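Local coordinates for protein aminoglycoside N(3)-acetyltransferase, AAC(3)-IVa (Escherichia coli, PDB 6MN3) that transfers an acetyl group from acetyl-CoA to the 3-amino group of 2-deoxystreptamine aminoglycosides, a reaction that probably confers resistance to antibiotics such as gentamicin, tobramycin and apramycin, at residues A[27-32]-A[48-53]. Numbering follows the deposited sequence.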
# COMPACT_ATOMS: atom_id res chain seq x y z
N LEU A 27 -1.14 -6.14 -9.13
CA LEU A 27 -0.04 -5.28 -8.70
C LEU A 27 -0.59 -4.18 -7.81
O LEU A 27 -1.35 -3.32 -8.27
CB LEU A 27 0.69 -4.70 -9.91
CG LEU A 27 1.89 -3.80 -9.61
CD1 LEU A 27 3.02 -4.59 -8.97
CD2 LEU A 27 2.37 -3.11 -10.87
N LEU A 28 -0.20 -4.19 -6.54
CA LEU A 28 -0.53 -3.14 -5.59
C LEU A 28 0.63 -2.15 -5.54
O LEU A 28 1.77 -2.54 -5.27
CB LEU A 28 -0.81 -3.71 -4.20
CG LEU A 28 -0.92 -2.67 -3.08
CD1 LEU A 28 -2.12 -1.77 -3.31
CD2 LEU A 28 -0.99 -3.35 -1.72
N VAL A 29 0.34 -0.88 -5.81
CA VAL A 29 1.37 0.13 -5.99
C VAL A 29 1.21 1.21 -4.93
O VAL A 29 0.17 1.89 -4.88
CB VAL A 29 1.32 0.74 -7.40
CG1 VAL A 29 2.33 1.88 -7.52
CG2 VAL A 29 1.58 -0.32 -8.45
N HIS A 30 2.23 1.37 -4.10
CA HIS A 30 2.39 2.53 -3.24
C HIS A 30 3.41 3.45 -3.90
O HIS A 30 4.53 3.02 -4.21
CB HIS A 30 2.85 2.13 -1.84
CG HIS A 30 2.15 0.93 -1.29
ND1 HIS A 30 0.98 1.01 -0.57
CD2 HIS A 30 2.47 -0.39 -1.35
CE1 HIS A 30 0.60 -0.20 -0.21
NE2 HIS A 30 1.49 -1.07 -0.67
N SER A 31 3.03 4.71 -4.11
CA SER A 31 3.84 5.59 -4.95
C SER A 31 4.00 6.96 -4.32
O SER A 31 3.18 7.41 -3.51
CB SER A 31 3.22 5.75 -6.34
OG SER A 31 1.93 6.33 -6.25
N SER A 32 5.09 7.63 -4.70
CA SER A 32 5.32 9.04 -4.44
C SER A 32 5.69 9.67 -5.77
O SER A 32 6.81 9.47 -6.26
CB SER A 32 6.41 9.26 -3.40
OG SER A 32 7.08 10.48 -3.63
N GLU A 48 -0.90 5.03 -16.96
CA GLU A 48 -1.00 4.34 -18.24
C GLU A 48 0.15 3.38 -18.44
O GLU A 48 -0.02 2.30 -19.02
CB GLU A 48 -1.06 5.36 -19.39
CG GLU A 48 -2.45 5.90 -19.67
CD GLU A 48 -2.44 6.99 -20.74
OE1 GLU A 48 -1.37 7.20 -21.36
OE2 GLU A 48 -3.49 7.63 -20.95
N ALA A 49 1.35 3.75 -17.97
CA ALA A 49 2.49 2.84 -18.06
C ALA A 49 2.28 1.62 -17.18
O ALA A 49 2.57 0.49 -17.60
CB ALA A 49 3.77 3.57 -17.67
N LEU A 50 1.78 1.82 -15.96
CA LEU A 50 1.51 0.69 -15.07
C LEU A 50 0.47 -0.24 -15.68
O LEU A 50 0.62 -1.46 -15.64
CB LEU A 50 1.04 1.20 -13.71
CG LEU A 50 2.09 1.87 -12.83
CD1 LEU A 50 1.43 2.56 -11.65
CD2 LEU A 50 3.10 0.85 -12.35
N ARG A 51 -0.60 0.33 -16.25
CA ARG A 51 -1.65 -0.50 -16.83
C ARG A 51 -1.16 -1.21 -18.09
O ARG A 51 -1.55 -2.35 -18.35
CB ARG A 51 -2.88 0.35 -17.13
CG ARG A 51 -3.46 1.03 -15.89
CD ARG A 51 -4.95 1.24 -16.03
NE ARG A 51 -5.69 -0.02 -16.04
CZ ARG A 51 -6.98 -0.12 -16.33
NH1 ARG A 51 -7.68 0.97 -16.62
NH2 ARG A 51 -7.58 -1.31 -16.32
N ALA A 52 -0.31 -0.55 -18.88
CA ALA A 52 0.23 -1.20 -20.07
C ALA A 52 1.17 -2.34 -19.72
O ALA A 52 1.13 -3.40 -20.35
CB ALA A 52 0.93 -0.17 -20.95
N ALA A 53 2.01 -2.15 -18.70
CA ALA A 53 2.89 -3.22 -18.26
C ALA A 53 2.08 -4.42 -17.75
O ALA A 53 2.49 -5.57 -17.94
CB ALA A 53 3.83 -2.72 -17.17
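L50 reaches from helix 42-54 to the sheet and sets the two methyls of its forked end against different strand residues, L27 and V29. Its CD2 meets CD2 of L27 at 4.3 Å, while its CD1 lies 4.3 Å from CG1 of V29. With CD1 anti to CA (chi2 168°), that branch continues the extended chain toward V29, while CD2 branches off to the side where L27 lies. The contact illustrates how alternate residues of a strand present one apolar face to a covering helix: L27 and V29 project toward it, whereas L28 and H30 point to the other face. L27 holds CG anti to its backbone N (chi1 -179°), and of its two methyls CD2 is the one turned to the helix. Backbone hydrogen bonds hold the strand to its parallel neighbours 59-63 and 141-145, and helix 42-54 lies in the connection from strand 26-31 to 59-63, a beta-alpha-beta crossover. Helix 9-19 adds L16 beside L50, extending the apolar layer. All three touching residues are buried, and no hydrogen bond or charge pair joins the segments; the fit therefore depends on side-chain shape, not directional bonds, and these two touches contribute only part of the helix-to-sheet packing.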